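Local coordinates for FeeM (Uncultured bacterium, PDB 2G0B), which catalyses the synthesis of N-acyl amino acids, probably by transferring a fatty acyl chain from an acyl carrier protein to an amino acid such as tyrosine, at residues G62-I66 against L123-V127; S65-D69 against Y130-I136; Q99-D103 against E119-F124; D137-I143 against I173-V179. All blocks are in the same frame, centred on the assembly; numbering follows the deposited sequence.

Contact 1. Residues G62-I66 against L123-V127; sequences GTISI and LFTMV. With NLT (N-dodecanoyl-L-tyrosine), chain I.
Ile-64 meets Leu-123, Phe-124 and Val-127 in a buried, wholly apolar contact that lays helix 121-133 on strand 59-68, close to the middle of the chain. The axes of the segments 62-66 and 123-127 run nearly parallel, 16° apart and 9.2 Å from each other at closest approach. Ile-64 does most of the work, and its two branches serve different partners. Its CG1 branch stands anti to the backbone N (chi1 -161°) and continues extended, which carries CD1 to the rim of the Phe-124 ring. There CD1 lies in the plane of the ring and meets CE2 of Phe-124 at 3.7 Å, edge on. The CG2 branch goes down between two helix residues one turn apart: it is 3.8 Å from CD2 of Leu-123, and equally 3.8 Å from CG2 of Val-127. Leu-123 slides past Ile-64 in the opposite sense, and its other methyl, CD1, comes to rest on the strand backbone, 3.9 Å from N of Thr-63. Farther along the strand Ile-66 CD1 approaches Val-127 CG1 more loosely, at 4.5 Å. The acyl chain of the bound N-dodecanoyl-L-tyrosine packs against the same group. It passes over one face of Phe-124, with C8 3.7 Å from CD2 of that ring, while C5 lies 3.9 Å from Ile-64 CD1. Phe-52 and Val-97, on the strands to either side of 59-68, touch Ile-64 as well. A helix packed on the central sheet is consistent with the GNAT-like fold of the acetyltransferase clan; here Ile-64 and Phe-124 also wall the product's acyl pocket.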
# COMPACT_ATOMS: atom_id res chain seq x y z
N GLY A 62 6.86 -5.98 -8.87
CA GLY A 62 6.23 -5.47 -7.67
C GLY A 62 5.35 -4.31 -7.95
O GLY A 62 5.58 -3.56 -8.89
N THR A 63 4.31 -4.14 -7.14
CA THR A 63 3.34 -3.08 -7.36
C THR A 63 2.74 -2.58 -6.06
O THR A 63 2.69 -3.30 -5.07
CB THR A 63 2.23 -3.55 -8.33
OG1 THR A 63 1.19 -2.58 -8.36
CG2 THR A 63 1.53 -4.80 -7.81
N ILE A 64 2.32 -1.32 -6.07
CA ILE A 64 1.61 -0.71 -4.94
C ILE A 64 0.67 0.36 -5.47
O ILE A 64 1.00 1.07 -6.42
CB ILE A 64 2.61 -0.14 -3.86
CG1 ILE A 64 1.91 0.06 -2.52
CG2 ILE A 64 3.27 1.15 -4.32
CD1 ILE A 64 2.84 0.08 -1.33
N SER A 65 -0.52 0.45 -4.90
CA SER A 65 -1.45 1.50 -5.30
C SER A 65 -1.88 2.37 -4.12
O SER A 65 -1.66 2.03 -2.96
CB SER A 65 -2.68 0.90 -5.99
OG SER A 65 -2.32 0.04 -7.05
N ILE A 66 -2.48 3.50 -4.44
CA ILE A 66 -3.01 4.41 -3.43
C ILE A 66 -4.37 4.93 -3.88
O ILE A 66 -4.53 5.35 -5.03
CB ILE A 66 -2.00 5.57 -3.16
CG1 ILE A 66 -2.67 6.72 -2.41
CG2 ILE A 66 -1.36 6.08 -4.44
CD1 ILE A 66 -1.74 7.43 -1.44
N LEU A 123 9.30 1.85 -4.05
CA LEU A 123 7.84 1.95 -4.18
C LEU A 123 7.25 2.82 -3.07
O LEU A 123 6.33 3.60 -3.31
CB LEU A 123 7.20 0.56 -4.14
CG LEU A 123 7.13 -0.27 -5.43
CD1 LEU A 123 6.54 -1.63 -5.13
CD2 LEU A 123 6.33 0.42 -6.49
N PHE A 124 7.80 2.69 -1.85
CA PHE A 124 7.33 3.47 -0.70
C PHE A 124 7.66 4.94 -0.84
O PHE A 124 6.84 5.79 -0.50
CB PHE A 124 7.93 2.93 0.60
CG PHE A 124 7.43 1.57 1.01
CD1 PHE A 124 8.13 0.81 1.93
CD2 PHE A 124 6.25 1.06 0.49
CE1 PHE A 124 7.68 -0.44 2.32
CE2 PHE A 124 5.79 -0.20 0.88
CZ PHE A 124 6.50 -0.95 1.79
N THR A 125 8.86 5.25 -1.33
CA THR A 125 9.25 6.64 -1.58
C THR A 125 8.29 7.32 -2.54
O THR A 125 7.93 8.50 -2.36
CB THR A 125 10.68 6.75 -2.15
OG1 THR A 125 11.55 5.83 -1.50
CG2 THR A 125 11.24 8.05 -1.78
N MET A 126 7.86 6.57 -3.55
CA MET A 126 6.90 7.07 -4.51
C MET A 126 5.55 7.35 -3.86
O MET A 126 4.93 8.36 -4.17
CB MET A 126 6.78 6.10 -5.68
CG MET A 126 7.99 6.13 -6.61
SD MET A 126 7.66 5.41 -8.19
CE MET A 126 7.33 6.83 -9.10
N VAL A 127 5.12 6.50 -2.93
CA VAL A 127 3.88 6.72 -2.17
C VAL A 127 4.00 7.94 -1.26
O VAL A 127 3.11 8.80 -1.24
CB VAL A 127 3.47 5.47 -1.32
CG1 VAL A 127 2.28 5.79 -0.42
CG2 VAL A 127 3.15 4.29 -2.21
N NLT I . -3.03 -4.63 2.37
C1 NLT I . -1.85 -4.20 1.90
OL NLT I . -1.43 -4.46 0.78
C2 NLT I . -1.01 -3.38 2.87
C3 NLT I . -0.38 -2.14 2.21
C4 NLT I . 0.85 -1.65 2.98
C5 NLT I . 1.49 -0.44 2.30
C6 NLT I . 2.49 0.29 3.20
C7 NLT I . 2.83 1.68 2.66
C8 NLT I . 4.13 2.21 3.26
C9 NLT I . 4.48 3.62 2.79
C10 NLT I . 5.04 4.41 3.98
C11 NLT I . 5.33 5.88 3.69
C12 NLT I . 6.14 6.49 4.83
CA NLT I . -3.93 -5.53 1.65
CB NLT I . -5.16 -5.83 2.51
CG NLT I . -4.92 -7.02 3.41
CD2 NLT I . -4.61 -8.26 2.87
CE2 NLT I . -4.39 -9.35 3.70
CZ NLT I . -4.51 -9.20 5.07
CE1 NLT I . -4.81 -7.96 5.62
CD1 NLT I . -5.02 -6.87 4.79
OH NLT I . -4.30 -10.24 5.86
C NLT I . -4.44 -4.93 0.37
O NLT I . -4.68 -3.70 0.35
O2 NLT I . -4.61 -5.67 -0.63

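Contact 2. Residues S65-D69 against Y130-I136; sequences SIIND and YALETHI
Tyr-130 and Asn-68 point at each other from opposite directions, and their polar ends close the gap between strand and helix. The phenol OH donates to OD1 of Asn-68 over 2.9 Å, arriving nearly along the C=O axis (173° at the oxygen). OD1 lies at the edge of the ring, near its plane, while the amide as a whole is turned 36° from it. Tyr-130 reaches this far because its CG is anti to the backbone N (chi1 -178°), which swings the ring off the helix toward the sheet. Ile-66 slants across the same ring, its CD1 3.8 Å from CD2 of Tyr-130. In the GNAT-like fold this is the far end of helix 121-133, where the chain turns back to start the next strand. His-135, with positive phi, breaks the helical path, and Ile-136 N bonds back to Ala-131 O at 3.0 Å. Tyr-130 O is gripped twice, by Thr-134 N and by Thr-134 OG1, the hydroxyl lying 2.7 Å from that oxygen and above its carbonyl plane. This places Thr-134 OG1 over the centre of the Tyr-130 ring, on one of its faces. The turn also delivers Ile-136, whose CD1 sits 3.8 Å from ND2 of Asn-68 and 4.1 Å from CD1 of Ile-66. Thr-50 of the neighbouring strand touches Tyr-130, and Ala-95 backs both Ile-66 and Asn-68.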
# COMPACT_ATOMS: atom_id res chain seq x y z
N SER A 65 -0.52 0.45 -4.90
CA SER A 65 -1.45 1.50 -5.30
C SER A 65 -1.88 2.37 -4.12
O SER A 65 -1.66 2.03 -2.96
CB SER A 65 -2.68 0.90 -5.99
OG SER A 65 -2.32 0.04 -7.05
N ILE A 66 -2.48 3.50 -4.44
CA ILE A 66 -3.01 4.41 -3.43
C ILE A 66 -4.37 4.93 -3.88
O ILE A 66 -4.53 5.35 -5.03
CB ILE A 66 -2.00 5.57 -3.16
CG1 ILE A 66 -2.67 6.72 -2.41
CG2 ILE A 66 -1.36 6.08 -4.44
CD1 ILE A 66 -1.74 7.43 -1.44
N ILE A 67 -5.37 4.84 -3.00
CA ILE A 67 -6.72 5.31 -3.32
C ILE A 67 -7.08 6.54 -2.49
O ILE A 67 -7.03 6.50 -1.27
CB ILE A 67 -7.75 4.20 -3.08
CG1 ILE A 67 -7.26 2.89 -3.70
CG2 ILE A 67 -9.13 4.60 -3.63
CD1 ILE A 67 -8.13 1.70 -3.37
N ASN A 68 -7.44 7.62 -3.17
CA ASN A 68 -7.80 8.85 -2.49
C ASN A 68 -9.24 8.86 -2.02
O ASN A 68 -10.13 8.37 -2.73
CB ASN A 68 -7.52 10.05 -3.38
CG ASN A 68 -6.14 10.60 -3.18
OD1 ASN A 68 -5.35 10.67 -4.12
ND2 ASN A 68 -5.83 10.98 -1.95
N ASP A 69 -9.47 9.39 -0.82
CA ASP A 69 -10.81 9.48 -0.26
C ASP A 69 -11.72 10.34 -1.14
O ASP A 69 -11.60 11.57 -1.17
CB ASP A 69 -10.76 10.02 1.16
CG ASP A 69 -11.99 9.65 1.98
OD1 ASP A 69 -12.89 8.94 1.46
OD2 ASP A 69 -12.15 10.03 3.16
N TYR A 130 4.10 11.25 -3.30
CA TYR A 130 2.72 11.48 -3.72
C TYR A 130 1.89 12.08 -2.59
O TYR A 130 1.16 13.04 -2.81
CB TYR A 130 2.08 10.17 -4.21
CG TYR A 130 0.65 10.31 -4.72
CD1 TYR A 130 0.39 10.77 -6.01
CD2 TYR A 130 -0.43 9.93 -3.92
CE1 TYR A 130 -0.91 10.87 -6.48
CE2 TYR A 130 -1.74 10.04 -4.38
CZ TYR A 130 -1.97 10.52 -5.67
OH TYR A 130 -3.27 10.63 -6.14
N ALA A 131 2.04 11.54 -1.39
CA ALA A 131 1.31 12.00 -0.21
C ALA A 131 1.72 13.41 0.24
O ALA A 131 0.92 14.14 0.85
CB ALA A 131 1.48 11.03 0.91
N LEU A 132 2.97 13.78 -0.06
CA LEU A 132 3.47 15.09 0.28
C LEU A 132 3.13 16.12 -0.79
O LEU A 132 3.16 17.32 -0.53
CB LEU A 132 4.98 15.04 0.50
CG LEU A 132 5.46 14.49 1.84
CD1 LEU A 132 6.89 14.01 1.72
CD2 LEU A 132 5.33 15.52 2.94
N GLU A 133 2.81 15.65 -1.99
CA GLU A 133 2.44 16.53 -3.09
C GLU A 133 0.92 16.74 -3.16
O GLU A 133 0.45 17.86 -3.38
CB GLU A 133 2.98 16.00 -4.42
CG GLU A 133 4.50 16.07 -4.52
CD GLU A 133 5.01 16.13 -5.96
OE1 GLU A 133 4.19 16.34 -6.89
OE2 GLU A 133 6.25 15.98 -6.17
N THR A 134 0.16 15.66 -2.93
CA THR A 134 -1.31 15.70 -2.87
C THR A 134 -1.81 16.42 -1.60
O THR A 134 -3.01 16.70 -1.47
CB THR A 134 -1.88 14.24 -2.94
OG1 THR A 134 -1.22 13.51 -3.96
CG2 THR A 134 -3.32 14.22 -3.42
N HIS A 135 -0.89 16.72 -0.68
CA HIS A 135 -1.19 17.34 0.62
C HIS A 135 -2.11 16.47 1.46
O HIS A 135 -3.02 16.97 2.12
CB HIS A 135 -1.74 18.76 0.46
CG HIS A 135 -0.86 19.67 -0.33
ND1 HIS A 135 0.49 19.80 -0.08
CD2 HIS A 135 -1.13 20.50 -1.37
CE1 HIS A 135 1.02 20.66 -0.93
NE2 HIS A 135 0.05 21.11 -1.72
N ILE A 136 -1.87 15.17 1.42
CA ILE A 136 -2.62 14.19 2.20
C ILE A 136 -2.29 14.35 3.68
O ILE A 136 -1.13 14.58 4.04
CB ILE A 136 -2.30 12.74 1.69
CG1 ILE A 136 -3.02 12.47 0.37
CG2 ILE A 136 -2.66 11.68 2.73
CD1 ILE A 136 -2.39 11.37 -0.46

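Contact 3. Residues Q99-D103 against E119-F124; sequences QFAMD and EAASLF. With NLT (N-dodecanoyl-L-tyrosine), chain I.
The acyl pocket and the start of a beta-alpha-beta crossover come together where Phe-100 and Met-102 of strand 94-102 meet Ala-120, Leu-123 and Phe-124. Ala-120 is the N-cap residue of the helix, and its methyl faces both strand side chains: CB lies 3.6 Å from CE1 of Phe-100 and 3.8 Å from SD of Met-102. Met-102 bends at both chi2 and chi3, which lets its CE curl up to Glu-119 O at 3.8 Å. With CG of Phe-100 anti to the backbone N (chi1 171°), the ring reaches out toward the helix. It meets Phe-124 obliquely, the planes 54° apart, with CZ of Phe-100 4.0 Å from CZ of Phe-124 and Phe-124 CE2 over a face of Phe-100. Ala-120 O lies over the Phe-124 face turned away from the acyl chain. On the strand itself, Gln-99 has positive phi and the pairing with strand 59-68 takes in an extra residue here, consistent with the beta bulge of GNAT enzymes. Here two successive amides meet the product. Gln-99 N donates to the carboxylate atom O of NLT at 3.1 Å, fairly straight at 164°. Phe-100 N gives a weak bond to the acyl oxygen OL of NLT at 3.3 Å. Behind the strand, Val-25 and Tyr-29 of helix 15-31 back Gln-99; on the pocket side, Ile-64 of strand 59-68 touches Phe-100.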
# COMPACT_ATOMS: atom_id res chain seq x y z
N GLN A 99 -3.18 -2.85 -2.28
CA GLN A 99 -2.69 -3.79 -3.33
C GLN A 99 -1.16 -3.83 -3.48
O GLN A 99 -0.63 -3.84 -4.60
CB GLN A 99 -3.38 -3.54 -4.69
CG GLN A 99 -4.90 -3.68 -4.69
CD GLN A 99 -5.38 -5.11 -4.93
OE1 GLN A 99 -5.64 -5.86 -3.98
NE2 GLN A 99 -5.55 -5.47 -6.20
N PHE A 100 -0.47 -3.82 -2.34
CA PHE A 100 0.97 -3.97 -2.31
C PHE A 100 1.31 -5.45 -2.48
O PHE A 100 0.85 -6.30 -1.71
CB PHE A 100 1.52 -3.42 -1.00
CG PHE A 100 2.97 -3.72 -0.77
CD1 PHE A 100 3.91 -3.48 -1.75
CD2 PHE A 100 3.40 -4.24 0.44
CE1 PHE A 100 5.23 -3.76 -1.54
CE2 PHE A 100 4.73 -4.51 0.66
CZ PHE A 100 5.64 -4.28 -0.33
N ALA A 101 2.12 -5.75 -3.49
CA ALA A 101 2.50 -7.12 -3.80
C ALA A 101 3.82 -7.16 -4.52
O ALA A 101 4.11 -6.27 -5.31
CB ALA A 101 1.41 -7.81 -4.64
N MET A 102 4.62 -8.17 -4.21
CA MET A 102 5.89 -8.42 -4.88
C MET A 102 5.90 -9.87 -5.29
O MET A 102 5.42 -10.72 -4.55
CB MET A 102 7.08 -8.17 -3.93
CG MET A 102 7.06 -6.84 -3.16
SD MET A 102 8.12 -5.64 -3.89
CE MET A 102 9.74 -6.33 -3.58
N ASP A 103 6.45 -10.16 -6.46
CA ASP A 103 6.61 -11.54 -6.92
C ASP A 103 8.03 -12.02 -6.59
O ASP A 103 9.00 -11.59 -7.23
CB ASP A 103 6.33 -11.64 -8.43
CG ASP A 103 6.30 -13.09 -8.93
OD1 ASP A 103 6.37 -14.04 -8.12
OD2 ASP A 103 6.19 -13.37 -10.15
N GLU A 119 12.48 -4.22 0.52
CA GLU A 119 13.01 -4.28 -0.84
C GLU A 119 12.04 -3.58 -1.77
O GLU A 119 12.24 -3.56 -2.98
CB GLU A 119 13.22 -5.73 -1.24
CG GLU A 119 13.95 -6.51 -0.17
CD GLU A 119 13.99 -7.98 -0.44
OE1 GLU A 119 12.95 -8.64 -0.21
OE2 GLU A 119 15.07 -8.49 -0.89
N ALA A 120 10.99 -3.01 -1.18
CA ALA A 120 10.03 -2.17 -1.88
C ALA A 120 10.19 -0.70 -1.46
O ALA A 120 9.27 0.11 -1.60
CB ALA A 120 8.64 -2.64 -1.61
N ALA A 121 11.38 -0.37 -0.95
CA ALA A 121 11.70 0.97 -0.50
C ALA A 121 11.43 2.06 -1.56
O ALA A 121 10.93 3.13 -1.23
CB ALA A 121 13.15 1.03 -0.03
N SER A 122 11.75 1.77 -2.82
CA SER A 122 11.55 2.75 -3.88
C SER A 122 10.08 2.92 -4.21
O SER A 122 9.66 4.00 -4.58
CB SER A 122 12.36 2.40 -5.13
OG SER A 122 11.81 1.28 -5.78
N LEU A 123 9.30 1.85 -4.05
CA LEU A 123 7.84 1.95 -4.18
C LEU A 123 7.25 2.82 -3.07
O LEU A 123 6.33 3.60 -3.31
CB LEU A 123 7.20 0.56 -4.14
CG LEU A 123 7.13 -0.27 -5.43
CD1 LEU A 123 6.54 -1.63 -5.13
CD2 LEU A 123 6.33 0.42 -6.49
N PHE A 124 7.80 2.69 -1.85
CA PHE A 124 7.33 3.47 -0.70
C PHE A 124 7.66 4.94 -0.84
O PHE A 124 6.84 5.79 -0.50
CB PHE A 124 7.93 2.93 0.60
CG PHE A 124 7.43 1.57 1.01
CD1 PHE A 124 8.13 0.81 1.93
CD2 PHE A 124 6.25 1.06 0.49
CE1 PHE A 124 7.68 -0.44 2.32
CE2 PHE A 124 5.79 -0.20 0.88
CZ PHE A 124 6.50 -0.95 1.79
N NLT I . -3.03 -4.63 2.37
C1 NLT I . -1.85 -4.20 1.90
OL NLT I . -1.43 -4.46 0.78
C2 NLT I . -1.01 -3.38 2.87
C3 NLT I . -0.38 -2.14 2.21
C4 NLT I . 0.85 -1.65 2.98
C5 NLT I . 1.49 -0.44 2.30
C6 NLT I . 2.49 0.29 3.20
C7 NLT I . 2.83 1.68 2.66
C8 NLT I . 4.13 2.21 3.26
C9 NLT I . 4.48 3.62 2.79
C10 NLT I . 5.04 4.41 3.98
C11 NLT I . 5.33 5.88 3.69
C12 NLT I . 6.14 6.49 4.83
CA NLT I . -3.93 -5.53 1.65
CB NLT I . -5.16 -5.83 2.51
CG NLT I . -4.92 -7.02 3.41
CD2 NLT I . -4.61 -8.26 2.87
CE2 NLT I . -4.39 -9.35 3.70
CZ NLT I . -4.51 -9.20 5.07
CE1 NLT I . -4.81 -7.96 5.62
CD1 NLT I . -5.02 -6.87 4.79
OH NLT I . -4.30 -10.24 5.86
C NLT I . -4.44 -4.93 0.37
O NLT I . -4.68 -3.70 0.35
O2 NLT I . -4.61 -5.67 -0.63

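Contact 4. Residues D137-I143 against I173-V179; sequences DYLCISI and IARALYV. With NLT (N-dodecanoyl-L-tyrosine), chain I.
Ile-143 holds CG1 between its backbone N and carbonyl carbon (chi1 41°), leaning CD1 over CG1 of Ile-173 at 3.8 Å and turning CG2 toward the ligand acyl chain. Ile-141 has a similar first torsion, and its CG1 lies 3.8 Å from CB of Arg-175. These residues belong to an antiparallel pair of strands in the second half of the GNAT-like sheet, laced from the Asp-137/Val-179 end to the Ile-143/Ile-173 pair by seven backbone hydrogen bonds. Leu-139, Ile-141 and Ile-143 share one face with Leu-177, Arg-175 and Ile-173; Arg-175 then leads its charged end away to Asp-148 in a salt bridge. On the other face Tyr-138 and Tyr-178 cross with ring planes 44° apart, Tyr-178 CD1 sitting over the Tyr-138 face 3.5 Å from its CZ. Trp-87, outside the pair, stacks with Tyr-138. At the end of the ladder Val-179 folds CG2 back to CB of Leu-139 at 3.9 Å. The product lies along the Ile-141 side, its C5 3.8 Å from Ile-141 CG2, and its tail ends with C12 3.8 Å from Leu-177 CD2. Its head is held by the strand edge: the amide N donates to Ser-142 O over 2.9 Å, almost straight at 174°.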
# COMPACT_ATOMS: atom_id res chain seq x y z
N ASP A 137 -3.30 14.26 4.53
CA ASP A 137 -3.10 14.33 5.97
C ASP A 137 -2.75 12.96 6.57
O ASP A 137 -1.69 12.78 7.17
CB ASP A 137 -4.33 14.92 6.67
CG ASP A 137 -4.52 16.39 6.37
OD1 ASP A 137 -3.56 17.17 6.57
OD2 ASP A 137 -5.59 16.86 5.93
N TYR A 138 -3.65 11.99 6.41
CA TYR A 138 -3.43 10.65 6.96
C TYR A 138 -3.34 9.56 5.90
O TYR A 138 -4.24 9.41 5.06
CB TYR A 138 -4.50 10.31 7.98
CG TYR A 138 -4.32 11.03 9.29
CD1 TYR A 138 -5.06 12.17 9.59
CD2 TYR A 138 -3.40 10.58 10.23
CE1 TYR A 138 -4.87 12.84 10.80
CE2 TYR A 138 -3.22 11.24 11.43
CZ TYR A 138 -3.95 12.36 11.71
OH TYR A 138 -3.76 13.00 12.91
N LEU A 139 -2.23 8.83 5.93
CA LEU A 139 -2.02 7.69 5.06
C LEU A 139 -2.41 6.42 5.80
O LEU A 139 -1.75 6.03 6.75
CB LEU A 139 -0.55 7.64 4.66
CG LEU A 139 -0.16 7.25 3.24
CD1 LEU A 139 -1.10 7.84 2.23
CD2 LEU A 139 1.23 7.73 2.98
N CYS A 140 -3.49 5.78 5.37
CA CYS A 140 -4.01 4.61 6.09
C CYS A 140 -3.63 3.26 5.45
O CYS A 140 -3.50 3.15 4.22
CB CYS A 140 -5.52 4.72 6.20
SG CYS A 140 -6.11 6.31 6.80
N ILE A 141 -3.45 2.24 6.29
CA ILE A 141 -3.13 0.88 5.81
C ILE A 141 -3.85 -0.18 6.60
O ILE A 141 -3.97 -0.09 7.83
CB ILE A 141 -1.57 0.59 5.83
CG1 ILE A 141 -0.94 0.94 7.18
CG2 ILE A 141 -0.85 1.29 4.68
CD1 ILE A 141 0.43 0.38 7.39
N SER A 142 -4.34 -1.20 5.91
CA SER A 142 -4.85 -2.38 6.59
C SER A 142 -3.97 -3.54 6.19
O SER A 142 -3.89 -3.89 5.02
CB SER A 142 -6.31 -2.63 6.26
OG SER A 142 -6.49 -2.74 4.86
N ILE A 143 -3.29 -4.10 7.17
CA ILE A 143 -2.19 -5.02 6.94
C ILE A 143 -2.37 -6.34 7.67
O ILE A 143 -3.00 -6.40 8.73
CB ILE A 143 -0.86 -4.37 7.39
CG1 ILE A 143 -1.07 -3.61 8.70
CG2 ILE A 143 -0.35 -3.43 6.35
CD1 ILE A 143 -0.06 -3.94 9.74
N ILE A 173 -5.11 -5.48 10.94
CA ILE A 173 -5.16 -4.30 11.81
C ILE A 173 -5.04 -3.05 10.96
O ILE A 173 -4.43 -3.08 9.89
CB ILE A 173 -4.05 -4.30 12.94
CG1 ILE A 173 -2.68 -4.49 12.37
CG2 ILE A 173 -4.26 -5.41 13.92
CD1 ILE A 173 -2.08 -5.80 12.83
N ALA A 174 -5.61 -1.95 11.43
CA ALA A 174 -5.52 -0.68 10.73
C ALA A 174 -4.47 0.20 11.36
O ALA A 174 -4.42 0.32 12.59
CB ALA A 174 -6.85 0.02 10.72
N ARG A 175 -3.61 0.77 10.52
CA ARG A 175 -2.61 1.73 10.96
C ARG A 175 -2.65 2.97 10.07
O ARG A 175 -3.00 2.89 8.90
CB ARG A 175 -1.19 1.12 10.94
CG ARG A 175 -1.06 -0.22 11.61
CD ARG A 175 0.37 -0.64 11.92
NE ARG A 175 0.90 0.09 13.07
CZ ARG A 175 1.02 -0.41 14.29
NH1 ARG A 175 0.66 -1.64 14.54
NH2 ARG A 175 1.50 0.35 15.26
N ALA A 176 -2.31 4.11 10.64
CA ALA A 176 -2.30 5.36 9.90
C ALA A 176 -1.07 6.17 10.26
O ALA A 176 -0.49 5.98 11.33
CB ALA A 176 -3.55 6.15 10.18
N LEU A 177 -0.66 7.05 9.35
CA LEU A 177 0.48 7.94 9.57
C LEU A 177 0.14 9.39 9.20
O LEU A 177 -0.39 9.66 8.11
CB LEU A 177 1.71 7.46 8.80
CG LEU A 177 2.85 8.45 8.52
CD1 LEU A 177 3.70 8.68 9.76
CD2 LEU A 177 3.69 7.99 7.37
N TYR A 178 0.45 10.32 10.11
CA TYR A 178 0.27 11.74 9.82
C TYR A 178 1.42 12.26 8.96
O TYR A 178 2.51 12.55 9.46
CB TYR A 178 0.17 12.55 11.11
CG TYR A 178 -0.26 13.99 10.89
CD1 TYR A 178 -1.43 14.28 10.20
CD2 TYR A 178 0.52 15.04 11.35
CE1 TYR A 178 -1.82 15.59 9.97
CE2 TYR A 178 0.13 16.36 11.13
CZ TYR A 178 -1.04 16.63 10.45
OH TYR A 178 -1.43 17.94 10.24
N VAL A 179 1.16 12.38 7.66
CA VAL A 179 2.19 12.74 6.68
C VAL A 179 2.91 14.11 6.89
O VAL A 179 4.14 14.16 6.83
CB VAL A 179 1.69 12.55 5.20
CG1 VAL A 179 2.79 12.86 4.20
CG2 VAL A 179 1.19 11.13 4.99
N NLT I . -3.03 -4.63 2.37
C1 NLT I . -1.85 -4.20 1.90
OL NLT I . -1.43 -4.46 0.78
C2 NLT I . -1.01 -3.38 2.87
C3 NLT I . -0.38 -2.14 2.21
C4 NLT I . 0.85 -1.65 2.98
C5 NLT I . 1.49 -0.44 2.30
C6 NLT I . 2.49 0.29 3.20
C7 NLT I . 2.83 1.68 2.66
C8 NLT I . 4.13 2.21 3.26
C9 NLT I . 4.48 3.62 2.79
C10 NLT I . 5.04 4.41 3.98
C11 NLT I . 5.33 5.88 3.69
C12 NLT I . 6.14 6.49 4.83
CA NLT I . -3.93 -5.53 1.65
CB NLT I . -5.16 -5.83 2.51
CG NLT I . -4.92 -7.02 3.41
CD2 NLT I . -4.61 -8.26 2.87
CE2 NLT I . -4.39 -9.35 3.70
CZ NLT I . -4.51 -9.20 5.07
CE1 NLT I . -4.81 -7.96 5.62
CD1 NLT I . -5.02 -6.87 4.79
OH NLT I . -4.30 -10.24 5.86
C NLT I . -4.44 -4.93 0.37
O NLT I . -4.68 -3.70 0.35
O2 NLT I . -4.61 -5.67 -0.63

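From the N terminus, strand 59-68 opens contacts 1 and 2, and helix 121-133 closes both, first at 123-127 and then, farther along, at 130-136. Between them, 99-103 against 119-124 makes a short loop: contact 3 lies within the loop of contact 2 and ends on the same part of the helix as contact 1. Contacts 1 and 3 share Leu-123 and Phe-124 and join neighbouring strands to one helix, their centres about 6 Å apart. Contact 4 follows in series: the chain leaves the helix for strand 138-143, which strand 170-178 later pairs with. Leu-139 bridges the series, touching Ile-66, Val-127 and Ala-131. The product touches contacts 1, 3 and 4, its head between strands 94-102 and 138-143.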